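Local coordinates for protein alkylhalidase CmlS (Streptomyces venezuelae, PDB 3I3L) that binds flavin-adenine dinucleotide and probably acts as a flavin-dependent halogenase in the making of chloramphenicol, at residues 156-159 against 160-163; 359-362 against 363-367; 367-370 against 371-374; 465-468 against 469-473; 566-569 against 570-574. All coordinates share one frame; numbering follows the deposited sequence.

Interaction 1: residues 156-159 against 160-163; sequences LSDP and DRVV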
loop_
_atom_site.group_PDB
_atom_site.type_symbol
_atom_site.label_atom_id
_atom_site.label_comp_id
_atom_site.label_asym_id
_atom_site.label_seq_id
_atom_site.Cartn_x
_atom_site.Cartn_y
_atom_site.Cartn_z
ATOM N N LEU A 156 -8.298 25.754 -12.082
ATOM C CA LEU A 156 -9.006 24.703 -12.762
ATOM C C LEU A 156 -10.361 25.232 -13.202
ATOM O O LEU A 156 -11.145 24.513 -13.803
ATOM C CB LEU A 156 -9.261 23.511 -11.796
ATOM C CG LEU A 156 -8.068 22.927 -11.048
ATOM C CD1 LEU A 156 -8.533 21.951 -9.917
ATOM C CD2 LEU A 156 -7.102 22.214 -12.008
ATOM N N SER A 157 -10.611 26.505 -12.918
ATOM C CA SER A 157 -11.925 27.091 -13.196
ATOM C C SER A 157 -12.227 27.227 -14.667
ATOM O O SER A 157 -13.398 27.370 -15.041
ATOM C CB SER A 157 -12.076 28.438 -12.531
ATOM O OG SER A 157 -11.148 29.331 -13.100
ATOM N N ASP A 158 -11.210 27.205 -15.513
ATOM C CA ASP A 158 -11.478 27.162 -16.938
ATOM C C ASP A 158 -11.584 25.696 -17.295
ATOM O O ASP A 158 -10.614 24.953 -17.193
ATOM C CB ASP A 158 -10.396 27.893 -17.746
ATOM C CG ASP A 158 -10.591 27.784 -19.294
ATOM O OD1 ASP A 158 -11.422 27.005 -19.759
ATOM O OD2 ASP A 158 -9.852 28.470 -20.053
ATOM N N PRO A 159 -12.776 25.268 -17.691
ATOM C CA PRO A 159 -13.037 23.840 -17.906
ATOM C C PRO A 159 -12.232 23.213 -19.054
ATOM O O PRO A 159 -12.098 21.982 -19.076
ATOM C CB PRO A 159 -14.534 23.806 -18.221
ATOM C CG PRO A 159 -14.830 25.158 -18.780
ATOM C CD PRO A 159 -13.974 26.103 -17.949
ATOM N N ASP A 160 -11.693 24.044 -19.980
ATOM C CA ASP A 160 -10.897 23.544 -21.126
ATOM C C ASP A 160 -9.416 23.355 -20.875
ATOM O O ASP A 160 -8.697 22.854 -21.721
ATOM C CB ASP A 160 -11.105 24.429 -22.375
ATOM C CG ASP A 160 -12.566 24.395 -22.869
ATOM O OD1 ASP A 160 -13.263 23.338 -22.711
ATOM O OD2 ASP A 160 -13.038 25.439 -23.347
ATOM N N ARG A 161 -8.924 23.773 -19.725
ATOM C CA ARG A 161 -7.488 23.726 -19.544
ATOM C C ARG A 161 -7.155 23.743 -18.078
ATOM O O ARG A 161 -8.037 23.961 -17.248
ATOM C CB ARG A 161 -6.834 24.980 -20.198
ATOM C CG ARG A 161 -7.489 26.295 -19.750
ATOM C CD ARG A 161 -6.717 27.567 -20.337
ATOM N NE ARG A 161 -6.453 27.381 -21.764
ATOM C CZ ARG A 161 -7.377 27.534 -22.707
ATOM N NH1 ARG A 161 -8.629 27.916 -22.404
ATOM N NH2 ARG A 161 -7.045 27.312 -23.959
ATOM N N VAL A 162 -5.882 23.555 -17.768
ATOM C CA VAL A 162 -5.402 23.824 -16.427
ATOM C C VAL A 162 -4.392 24.948 -16.560
ATOM O O VAL A 162 -3.584 24.891 -17.453
ATOM C CB VAL A 162 -4.694 22.554 -15.806
ATOM C CG1 VAL A 162 -3.982 22.898 -14.545
ATOM C CG2 VAL A 162 -5.717 21.421 -15.559
ATOM N N VAL A 163 -4.429 25.949 -15.666
ATOM C CA VAL A 163 -3.374 26.955 -15.605
ATOM C C VAL A 163 -2.623 27.012 -14.298
ATOM O O VAL A 163 -3.173 27.342 -13.324
ATOM C CB VAL A 163 -3.933 28.353 -15.951
ATOM C CG1 VAL A 163 -2.791 29.385 -16.030
ATOM C CG2 VAL A 163 -4.685 28.282 -17.279
HETATM O O HOH W 1 -9.945 22.537 -15.374
HETATM O O HOH W 2 -8.627 26.346 -15.579
HETATM O O HOH W 3 -12.864 20.638 -21.910
#
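D158 and R161 meet through a salt bridge that spans a tight turn. R161 NH1 lies 2.7 Å from D158 OD2, on the syn side but 27° out of the carboxylate plane, while the oxygen sits in the guanidinium plane at its edge. The arginine reaches back because its CG stands between the backbone N and the carbonyl carbon (chi1 51°) and its chain, straight at chi2, bends at chi3. The second carboxylate oxygen, D158 OD1, accepts from D160 N at 3.0 Å from above the carboxylate plane, so each oxygen of D158 has its own donor. R161 NE turns to E176, a second carboxylate for the guanidinium.

D158 to R161 form a type I beta turn, closed by a long bond of 3.3 Å from R161 N to D158 O, in the loop of the beta hairpin of strands 151-155 and 162-168. One water accepts from D158 N and lies 3.0 Å from R161 O; another, at the outer side of the turn, donates to P159 O and D160 OD1.

At the base of the loop L156 CD2 lies 3.9 Å from V162 CG2. The side chains run alongside, both touching V180 of strand 179-182.

Interaction 2: residues 359-362 against 363-367; sequences YNRT and YREAY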
loop_
_atom_site.group_PDB
_atom_site.type_symbol
_atom_site.label_atom_id
_atom_site.label_comp_id
_atom_site.label_asym_id
_atom_site.label_seq_id
_atom_site.Cartn_x
_atom_site.Cartn_y
_atom_site.Cartn_z
ATOM N N TYR A 359 -10.571 5.468 -11.312
ATOM C CA TYR A 359 -9.415 5.928 -10.525
ATOM C C TYR A 359 -9.840 6.172 -9.044
ATOM O O TYR A 359 -9.129 5.791 -8.147
ATOM C CB TYR A 359 -8.813 7.209 -11.146
ATOM C CG TYR A 359 -7.520 7.665 -10.468
ATOM C CD1 TYR A 359 -6.285 7.064 -10.772
ATOM C CD2 TYR A 359 -7.556 8.635 -9.479
ATOM C CE1 TYR A 359 -5.098 7.462 -10.092
ATOM C CE2 TYR A 359 -6.416 9.063 -8.833
ATOM C CZ TYR A 359 -5.186 8.480 -9.144
ATOM O OH TYR A 359 -4.051 8.908 -8.465
ATOM N N ASN A 360 -11.025 6.782 -8.832
ATOM C CA ASN A 360 -11.499 7.085 -7.478
ATOM C C ASN A 360 -11.824 5.820 -6.675
ATOM O O ASN A 360 -11.376 5.665 -5.534
ATOM C CB ASN A 360 -12.760 7.984 -7.502
ATOM C CG ASN A 360 -12.437 9.422 -7.761
ATOM O OD1 ASN A 360 -12.307 10.197 -6.810
ATOM N ND2 ASN A 360 -12.298 9.805 -9.062
ATOM N N ARG A 361 -12.571 4.909 -7.292
ATOM C CA ARG A 361 -12.925 3.646 -6.639
ATOM C C ARG A 361 -11.686 2.851 -6.256
ATOM O O ARG A 361 -11.570 2.359 -5.133
ATOM C CB ARG A 361 -13.784 2.813 -7.560
ATOM C CG ARG A 361 -14.008 1.419 -7.061
ATOM C CD ARG A 361 -14.890 0.649 -8.079
ATOM N NE ARG A 361 -15.492 -0.518 -7.445
ATOM C CZ ARG A 361 -15.191 -1.775 -7.740
ATOM N NH1 ARG A 361 -14.263 -2.016 -8.657
ATOM N NH2 ARG A 361 -15.823 -2.786 -7.111
ATOM N N THR A 362 -10.751 2.752 -7.172
ATOM C CA THR A 362 -9.597 1.919 -6.971
ATOM C C THR A 362 -8.746 2.459 -5.848
ATOM O O THR A 362 -8.265 1.685 -5.011
ATOM C CB THR A 362 -8.763 1.752 -8.316
ATOM O OG1 THR A 362 -9.476 0.847 -9.175
ATOM C CG2 THR A 362 -7.471 1.094 -8.069
ATOM N N TYR A 363 -8.516 3.768 -5.822
ATOM C CA TYR A 363 -7.664 4.359 -4.747
ATOM C C TYR A 363 -8.369 4.266 -3.402
ATOM O O TYR A 363 -7.734 4.010 -2.378
ATOM C CB TYR A 363 -7.322 5.837 -5.036
ATOM C CG TYR A 363 -5.908 6.257 -4.677
ATOM C CD1 TYR A 363 -5.289 7.332 -5.332
ATOM C CD2 TYR A 363 -5.222 5.629 -3.659
ATOM C CE1 TYR A 363 -3.989 7.764 -4.963
ATOM C CE2 TYR A 363 -3.974 6.045 -3.266
ATOM C CZ TYR A 363 -3.362 7.110 -3.911
ATOM O OH TYR A 363 -2.075 7.444 -3.532
ATOM N N ARG A 364 -9.680 4.511 -3.404
ATOM C CA ARG A 364 -10.457 4.534 -2.188
ATOM C C ARG A 364 -10.441 3.175 -1.547
ATOM O O ARG A 364 -10.230 3.060 -0.332
ATOM C CB ARG A 364 -11.914 4.989 -2.446
ATOM C CG ARG A 364 -12.719 5.203 -1.138
ATOM C CD ARG A 364 -14.093 5.860 -1.356
ATOM N NE ARG A 364 -13.973 7.182 -2.028
ATOM C CZ ARG A 364 -14.296 7.407 -3.315
ATOM N NH1 ARG A 364 -14.756 6.380 -4.065
ATOM N NH2 ARG A 364 -14.189 8.648 -3.856
ATOM N N GLU A 365 -10.644 2.149 -2.371
ATOM C CA GLU A 365 -10.707 0.792 -1.892
ATOM C C GLU A 365 -9.356 0.355 -1.327
ATOM O O GLU A 365 -9.338 -0.340 -0.321
ATOM C CB GLU A 365 -11.115 -0.166 -3.008
ATOM C CG GLU A 365 -12.585 0.064 -3.429
ATOM C CD GLU A 365 -13.134 -0.999 -4.383
ATOM O OE1 GLU A 365 -12.315 -1.765 -4.975
ATOM O OE2 GLU A 365 -14.385 -1.042 -4.509
ATOM N N ALA A 366 -8.245 0.758 -1.959
ATOM C CA ALA A 366 -6.892 0.452 -1.399
ATOM C C ALA A 366 -6.723 1.089 -0.018
ATOM O O ALA A 366 -6.256 0.432 0.939
ATOM C CB ALA A 366 -5.838 0.897 -2.305
ATOM N N TYR A 367 -7.162 2.343 0.100
ATOM C CA TYR A 367 -6.978 3.133 1.324
ATOM C C TYR A 367 -7.817 2.519 2.470
ATOM O O TYR A 367 -7.317 2.261 3.557
ATOM C CB TYR A 367 -7.415 4.599 1.111
ATOM C CG TYR A 367 -7.352 5.367 2.390
ATOM C CD1 TYR A 367 -6.127 5.890 2.838
ATOM C CD2 TYR A 367 -8.505 5.534 3.209
ATOM C CE1 TYR A 367 -6.022 6.593 4.041
ATOM C CE2 TYR A 367 -8.402 6.259 4.447
ATOM C CZ TYR A 367 -7.130 6.771 4.825
ATOM O OH TYR A 367 -6.976 7.471 6.011
#
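Y359 and Y363 are one helical turn apart in helix 352-382, where the backbone is regular: Y363 N donates to Y359 O at 3.1 Å, and the same i to i+4 pattern links R364 to N360, E365 to R361 and A366 to T362. Side chains four apart therefore emerge on the same side of the helix.

The two tyrosines lie alongside one another, pointing the same way, but the rings of Y359 and Y363 are turned nearly perpendicular, with planes at 85°. The edge of Y363 is directed at the face of Y359 in an offset edge-to-face pair, centroids 5.9 Å apart; Y363 CD1 comes 4.0 Å from Y359 CZ. Beyond the pair, Y359 OH bonds to L312 O and Y363 stacks on F305, so the rings join the helix to strand 310-312 and to F305 before strand 306-307, within the FAD-binding domain.

On another side of the helix, R361 extends its chain, with CG anti to the backbone N (chi1 171°), and E365 OE2 lies over one face of its guanidinium, 3.2 Å from R361 NE. This is a salt bridge by charge alone, because no N-H points at the oxygen. R361 NH2 has a second acidic partner in D511.

Interaction 3: residues 367-370 against 371-374; sequences YEQY and HQFL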
loop_
_atom_site.group_PDB
_atom_site.type_symbol
_atom_site.label_atom_id
_atom_site.label_comp_id
_atom_site.label_asym_id
_atom_site.label_seq_id
_atom_site.Cartn_x
_atom_site.Cartn_y
_atom_site.Cartn_z
ATOM N N TYR A 367 -7.162 2.343 0.100
ATOM C CA TYR A 367 -6.978 3.133 1.324
ATOM C C TYR A 367 -7.817 2.519 2.470
ATOM O O TYR A 367 -7.317 2.261 3.557
ATOM C CB TYR A 367 -7.415 4.599 1.111
ATOM C CG TYR A 367 -7.352 5.367 2.390
ATOM C CD1 TYR A 367 -6.127 5.890 2.838
ATOM C CD2 TYR A 367 -8.505 5.534 3.209
ATOM C CE1 TYR A 367 -6.022 6.593 4.041
ATOM C CE2 TYR A 367 -8.402 6.259 4.447
ATOM C CZ TYR A 367 -7.130 6.771 4.825
ATOM O OH TYR A 367 -6.976 7.471 6.011
ATOM N N GLU A 368 -9.094 2.296 2.197
ATOM C CA GLU A 368 -10.033 1.825 3.171
ATOM C C GLU A 368 -9.680 0.422 3.683
ATOM O O GLU A 368 -9.908 0.093 4.846
ATOM C CB GLU A 368 -11.467 1.893 2.615
ATOM C CG GLU A 368 -12.118 3.290 2.879
ATOM C CD GLU A 368 -13.494 3.475 2.191
ATOM O OE1 GLU A 368 -14.135 2.464 1.831
ATOM O OE2 GLU A 368 -13.938 4.639 2.019
ATOM N N GLN A 369 -9.090 -0.401 2.852
ATOM C CA GLN A 369 -8.868 -1.739 3.279
ATOM C C GLN A 369 -7.492 -1.863 4.000
ATOM O O GLN A 369 -7.291 -2.736 4.849
ATOM C CB GLN A 369 -8.983 -2.670 2.087
ATOM C CG GLN A 369 -7.675 -3.211 1.603
ATOM C CD GLN A 369 -7.888 -4.195 0.468
ATOM O OE1 GLN A 369 -8.961 -4.189 -0.180
ATOM N NE2 GLN A 369 -6.884 -5.066 0.228
ATOM N N TYR A 370 -6.545 -0.998 3.670
ATOM C CA TYR A 370 -5.368 -0.926 4.461
ATOM C C TYR A 370 -5.752 -0.450 5.894
ATOM O O TYR A 370 -5.171 -0.919 6.902
ATOM C CB TYR A 370 -4.356 0.048 3.858
ATOM C CG TYR A 370 -3.159 0.161 4.696
ATOM C CD1 TYR A 370 -2.194 -0.878 4.707
ATOM C CD2 TYR A 370 -2.961 1.270 5.551
ATOM C CE1 TYR A 370 -1.068 -0.803 5.542
ATOM C CE2 TYR A 370 -1.823 1.357 6.406
ATOM C CZ TYR A 370 -0.881 0.321 6.386
ATOM O OH TYR A 370 0.286 0.384 7.165
ATOM N N HIS A 371 -6.711 0.468 5.960
ATOM C CA HIS A 371 -7.165 1.069 7.236
ATOM C C HIS A 371 -7.851 0.006 8.090
ATOM O O HIS A 371 -7.559 -0.092 9.255
ATOM C CB HIS A 371 -8.158 2.184 6.878
ATOM C CG HIS A 371 -8.650 3.015 8.027
ATOM N ND1 HIS A 371 -9.612 2.578 8.923
ATOM C CD2 HIS A 371 -8.389 4.302 8.364
ATOM C CE1 HIS A 371 -9.892 3.546 9.783
ATOM N NE2 HIS A 371 -9.166 4.606 9.463
ATOM N N GLN A 372 -8.790 -0.744 7.517
ATOM C CA GLN A 372 -9.489 -1.839 8.219
ATOM C C GLN A 372 -8.508 -2.867 8.776
ATOM O O GLN A 372 -8.668 -3.393 9.863
ATOM C CB GLN A 372 -10.471 -2.556 7.273
ATOM C CG GLN A 372 -10.184 -4.108 7.174
ATOM C CD GLN A 372 -10.492 -4.784 5.770
ATOM O OE1 GLN A 372 -9.565 -5.245 5.069
ATOM N NE2 GLN A 372 -11.774 -4.825 5.379
ATOM N N PHE A 373 -7.474 -3.133 8.018
ATOM C CA PHE A 373 -6.508 -4.135 8.344
ATOM C C PHE A 373 -5.688 -3.644 9.502
ATOM O O PHE A 373 -5.518 -4.335 10.507
ATOM C CB PHE A 373 -5.640 -4.301 7.123
ATOM C CG PHE A 373 -4.646 -5.395 7.203
ATOM C CD1 PHE A 373 -3.329 -5.105 7.466
ATOM C CD2 PHE A 373 -5.020 -6.728 6.914
ATOM C CE1 PHE A 373 -2.369 -6.171 7.504
ATOM C CE2 PHE A 373 -4.091 -7.772 6.913
ATOM C CZ PHE A 373 -2.774 -7.513 7.213
ATOM N N LEU A 374 -5.183 -2.425 9.358
ATOM C CA LEU A 374 -4.497 -1.726 10.401
ATOM C C LEU A 374 -5.229 -1.764 11.758
ATOM O O LEU A 374 -4.609 -1.942 12.799
ATOM C CB LEU A 374 -4.379 -0.284 9.978
ATOM C CG LEU A 374 -3.281 0.499 10.652
ATOM C CD1 LEU A 374 -1.998 -0.222 10.447
ATOM C CD2 LEU A 374 -3.257 1.866 9.912
#
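Y370 and L374, one turn apart on helix 352-382, make the apolar contact here: Y370 CE2 lies 3.8 Å from L374 CD2, while L374 CD1 comes within 4.0 Å of Y370 OH. The two methyls thus meet different parts of the phenol, one near a ring carbon and one near the hydroxyl. Both side chains leave the helix with CG anti to the backbone N (chi1 178° for Y370, -158° for L374). Under the side chains, L374 N donates to Y370 O at 2.9 Å with an angle of 168°.

Y367 and H371 form a looser pair. H371 CD2 is 4.2 Å from Y367 OH, approaching at a slant, and the imidazole directs NE2 to D200. F373 has its CB 3.2 Å from Q369 O, and the ring itself meets F324 edge-to-face.

In chemical terms the contact is mixed: carbon surfaces pack between Y370 and L374, while the hydroxyl of the buried Y370 bonds to D321 O and F324 N. These two bonds would hold the end of the phenol in place and tie the helix to the loop near S325, an FAD-binding residue.

Interaction 4: residues 465-468 against 469-473; sequences DLTK and RLNSI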
loop_
_atom_site.group_PDB
_atom_site.type_symbol
_atom_site.label_atom_id
_atom_site.label_comp_id
_atom_site.label_asym_id
_atom_site.label_seq_id
_atom_site.Cartn_x
_atom_site.Cartn_y
_atom_site.Cartn_z
ATOM N N ASP A 465 -6.261 -26.018 5.480
ATOM C CA ASP A 465 -7.538 -25.625 6.079
ATOM C C ASP A 465 -8.480 -25.000 5.019
ATOM O O ASP A 465 -9.679 -25.297 4.978
ATOM C CB ASP A 465 -7.342 -24.690 7.272
ATOM C CG ASP A 465 -8.632 -24.478 8.037
ATOM O OD1 ASP A 465 -9.069 -23.306 8.171
ATOM O OD2 ASP A 465 -9.228 -25.501 8.485
ATOM N N LEU A 466 -7.898 -24.176 4.139
ATOM C CA LEU A 466 -8.631 -23.575 3.051
ATOM C C LEU A 466 -9.156 -24.659 2.124
ATOM O O LEU A 466 -10.326 -24.629 1.699
ATOM C CB LEU A 466 -7.724 -22.645 2.272
ATOM C CG LEU A 466 -8.224 -21.771 1.116
ATOM C CD1 LEU A 466 -7.069 -21.100 0.438
ATOM C CD2 LEU A 466 -8.906 -22.543 0.103
ATOM N N THR A 467 -8.288 -25.612 1.805
ATOM C CA THR A 467 -8.662 -26.729 0.909
ATOM C C THR A 467 -9.782 -27.558 1.495
ATOM O O THR A 467 -10.707 -27.936 0.806
ATOM C CB THR A 467 -7.440 -27.642 0.624
ATOM O OG1 THR A 467 -6.497 -26.946 -0.210
ATOM C CG2 THR A 467 -7.877 -28.938 -0.068
ATOM N N LYS A 468 -9.667 -27.856 2.779
ATOM C CA LYS A 468 -10.703 -28.537 3.528
ATOM C C LYS A 468 -12.044 -27.786 3.544
ATOM O O LYS A 468 -13.104 -28.420 3.507
ATOM C CB LYS A 468 -10.218 -28.827 4.956
ATOM C CG LYS A 468 -11.317 -29.198 5.934
ATOM C CD LYS A 468 -10.986 -30.418 6.785
ATOM C CE LYS A 468 -11.734 -31.657 6.217
ATOM N NZ LYS A 468 -11.548 -32.958 6.946
ATOM N N ARG A 469 -12.021 -26.462 3.610
ATOM C CA ARG A 469 -13.282 -25.708 3.724
ATOM C C ARG A 469 -13.996 -25.693 2.377
ATOM O O ARG A 469 -15.201 -25.985 2.291
ATOM C CB ARG A 469 -13.070 -24.300 4.246
ATOM C CG ARG A 469 -12.784 -24.203 5.713
ATOM C CD ARG A 469 -12.085 -22.867 5.954
ATOM N NE ARG A 469 -11.819 -22.597 7.365
ATOM C CZ ARG A 469 -12.657 -21.961 8.183
ATOM N NH1 ARG A 469 -13.843 -21.508 7.752
ATOM N NH2 ARG A 469 -12.311 -21.779 9.456
ATOM N N LEU A 470 -13.247 -25.395 1.321
ATOM C CA LEU A 470 -13.806 -25.359 -0.014
ATOM C C LEU A 470 -14.428 -26.730 -0.349
ATOM O O LEU A 470 -15.529 -26.807 -0.931
ATOM C CB LEU A 470 -12.735 -24.988 -1.043
ATOM C CG LEU A 470 -12.290 -23.513 -1.058
ATOM C CD1 LEU A 470 -11.055 -23.322 -1.833
ATOM C CD2 LEU A 470 -13.398 -22.635 -1.681
ATOM N N ASN A 471 -13.735 -27.809 0.032
ATOM C CA ASN A 471 -14.197 -29.169 -0.315
ATOM C C ASN A 471 -15.476 -29.522 0.408
ATOM O O ASN A 471 -16.273 -30.304 -0.118
ATOM C CB ASN A 471 -13.099 -30.245 -0.081
ATOM C CG ASN A 471 -11.995 -30.217 -1.154
ATOM O OD1 ASN A 471 -10.878 -30.675 -0.924
ATOM N ND2 ASN A 471 -12.307 -29.674 -2.321
ATOM N N SER A 472 -15.691 -28.909 1.575
ATOM C CA SER A 472 -16.866 -29.201 2.377
ATOM C C SER A 472 -18.109 -28.497 1.848
ATOM O O SER A 472 -19.195 -28.671 2.399
ATOM C CB SER A 472 -16.666 -28.800 3.843
ATOM O OG SER A 472 -16.751 -27.399 3.958
ATOM N N ILE A 473 -17.933 -27.689 0.811
ATOM C CA ILE A 473 -19.021 -26.890 0.280
ATOM C C ILE A 473 -19.811 -27.683 -0.751
ATOM O O ILE A 473 -19.393 -27.867 -1.893
ATOM C CB ILE A 473 -18.529 -25.570 -0.349
ATOM C CG1 ILE A 473 -18.013 -24.622 0.766
ATOM C CG2 ILE A 473 -19.623 -24.909 -1.178
ATOM C CD1 ILE A 473 -17.339 -23.377 0.220
#
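D465 and R469 cross at a slant one turn apart near the end of helix 456-471, their flat groups almost perpendicular, with carboxylate and guanidinium planes at 85°. R469 NE donates to D465 OD1 at 3.0 Å in a salt bridge whose bond is nearly straight, at 168°. Relative to the guanidinium, the oxygen lies close to the plane, at its edge; relative to the carboxylate, the donor stands above the plane. The arginine chain is extended from CG to NE and passes beside D465 O, with R469 CG 3.4 Å from that carbonyl oxygen.

L466 and L470 run alongside each other, pointing the same way. L470 continues inward to T552, V555 and M559 of helix 551-560. T467 and N471 are likewise side by side, T467 CG2 lying 3.6 Å from N471 OD1, while T467 OG1 bonds to I463 O.

At the end of the helix S472 OG donates to R469 O at 2.7 Å, giving that late carbonyl a side-chain partner, and the S472 N to K468 O bond is weak. The chemistry is thus divided by side: an ion pair spans one turn at the surface, whereas L470 turns toward helix 551-560 within the C-terminal region.

Interaction 5: residues 566-569 against 570-574; sequences GYDA and QGEKV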
loop_
_atom_site.group_PDB
_atom_site.type_symbol
_atom_site.label_atom_id
_atom_site.label_comp_id
_atom_site.label_asym_id
_atom_site.label_seq_id
_atom_site.Cartn_x
_atom_site.Cartn_y
_atom_site.Cartn_z
ATOM N N GLY A 566 -21.209 -20.156 0.777
ATOM C CA GLY A 566 -21.042 -21.579 0.783
ATOM C C GLY A 566 -21.662 -22.252 1.967
ATOM O O GLY A 566 -21.662 -21.715 3.070
ATOM N N TYR A 567 -22.200 -23.447 1.737
ATOM C CA TYR A 567 -22.847 -24.170 2.797
ATOM C C TYR A 567 -22.318 -25.602 2.859
ATOM O O TYR A 567 -22.062 -26.218 1.821
ATOM C CB TYR A 567 -24.361 -24.137 2.586
ATOM C CG TYR A 567 -24.943 -22.767 2.740
ATOM C CD1 TYR A 567 -25.309 -22.286 4.001
ATOM C CD2 TYR A 567 -25.090 -21.921 1.637
ATOM C CE1 TYR A 567 -25.863 -20.998 4.146
ATOM C CE2 TYR A 567 -25.629 -20.621 1.774
ATOM C CZ TYR A 567 -26.023 -20.186 3.024
ATOM O OH TYR A 567 -26.548 -18.928 3.144
ATOM N N ASP A 568 -22.130 -26.123 4.063
ATOM C CA ASP A 568 -21.600 -27.471 4.168
ATOM C C ASP A 568 -22.707 -28.555 4.150
ATOM O O ASP A 568 -23.890 -28.253 4.046
ATOM C CB ASP A 568 -20.706 -27.599 5.398
ATOM C CG ASP A 568 -21.471 -27.446 6.719
ATOM O OD1 ASP A 568 -22.731 -27.638 6.757
ATOM O OD2 ASP A 568 -20.785 -27.140 7.738
ATOM N N ALA A 569 -22.330 -29.814 4.259
ATOM C CA ALA A 569 -23.348 -30.855 4.067
ATOM C C ALA A 569 -24.411 -30.748 5.157
ATOM O O ALA A 569 -25.542 -31.106 4.921
ATOM C CB ALA A 569 -22.722 -32.259 4.013
ATOM N N GLN A 570 -24.049 -30.200 6.329
ATOM C CA GLN A 570 -25.000 -30.053 7.437
ATOM C C GLN A 570 -25.782 -28.748 7.398
ATOM O O GLN A 570 -26.601 -28.500 8.271
ATOM C CB GLN A 570 -24.351 -30.241 8.813
ATOM C CG GLN A 570 -23.716 -31.592 9.007
ATOM C CD GLN A 570 -22.377 -31.683 8.286
ATOM O OE1 GLN A 570 -21.656 -30.689 8.188
ATOM N NE2 GLN A 570 -22.035 -32.858 7.802
ATOM N N GLY A 571 -25.508 -27.931 6.382
ATOM C CA GLY A 571 -26.284 -26.730 6.107
ATOM C C GLY A 571 -25.776 -25.477 6.806
ATOM O O GLY A 571 -26.471 -24.449 6.813
ATOM N N GLU A 572 -24.583 -25.579 7.415
ATOM C CA GLU A 572 -23.955 -24.429 8.042
ATOM C C GLU A 572 -23.106 -23.674 7.013
ATOM O O GLU A 572 -22.483 -24.272 6.132
ATOM C CB GLU A 572 -23.107 -24.836 9.252
ATOM C CG GLU A 572 -23.909 -25.405 10.412
ATOM C CD GLU A 572 -24.745 -24.352 11.142
ATOM O OE1 GLU A 572 -24.173 -23.333 11.567
ATOM O OE2 GLU A 572 -25.976 -24.536 11.291
ATOM N N LYS A 573 -23.088 -22.357 7.148
ATOM C CA LYS A 573 -22.314 -21.501 6.267
ATOM C C LYS A 573 -20.828 -21.845 6.381
ATOM O O LYS A 573 -20.371 -22.232 7.458
ATOM C CB LYS A 573 -22.549 -20.050 6.651
ATOM C CG LYS A 573 -22.207 -19.053 5.554
ATOM C CD LYS A 573 -22.692 -17.641 5.934
ATOM C CE LYS A 573 -24.205 -17.616 6.304
ATOM N NZ LYS A 573 -24.596 -16.231 6.817
ATOM N N VAL A 574 -20.096 -21.742 5.276
ATOM C CA VAL A 574 -18.655 -22.017 5.307
ATOM C C VAL A 574 -17.872 -20.731 4.969
ATOM O O VAL A 574 -17.977 -20.203 3.861
ATOM C CB VAL A 574 -18.251 -23.208 4.402
ATOM C CG1 VAL A 574 -16.710 -23.328 4.281
ATOM C CG2 VAL A 574 -18.840 -24.573 4.933
HETATM O O HOH W 4 -20.089 -18.517 2.655
HETATM O O HOH W 5 -19.692 -24.678 8.503
#
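D568 reaches across the turn to E572: D568 OD1 accepts from E572 N at 2.8 Å, the donor standing above the carboxylate plane. Its CG lies between the backbone N and the carbonyl carbon (chi1 66°), which brings the carboxylate over the chain that follows. The backbone adds D568 N to E572 O, also 2.8 Å, so the two residues are joined twice. A water links D568 OD2 to K573 O, and D568 CB packs 3.6 Å from V574 CG2.

Q570 occupies the turn itself and folds back at chi2, its side chain crossing that of D568 at about a right angle. Y567 lies alongside K573 in a non-hydrogen-bonded pair; its CD1 is 3.8 Å from K573 CA, and Y567 OH has a weak bond to K477.

G571 N closes a type I turn on D568 O at 2.9 Å, and G571 has positive phi at the last position of the turn. This is a 3:5 beta hairpin, a type I turn with a G1 beta bulge, joining strand 564-568 to the weakly bonded strand 573-574.

Interactions 2 and 3 occupy successive turns of helix 352-382 and share Y367, their centres 11 Å apart. They lie closest to the cofactor: the side chains of Y363 and Y370 are about 7 Å and 9 Å from the FAD. Interaction 1 sits at the surface, its centre 25 Å from that of interaction 2, with the V162 side chain about 13 Å from the FAD. Interactions 4 and 5 belong to the C-terminal region, away from the annotated sites, and they touch: S472 OG lies 3.6 Å from V574 CG2, and I473 CG1 3.9 Å from V574 CB, so the hairpin packs against the helix end. About 55 Å separates the centres of interactions 1 and 4.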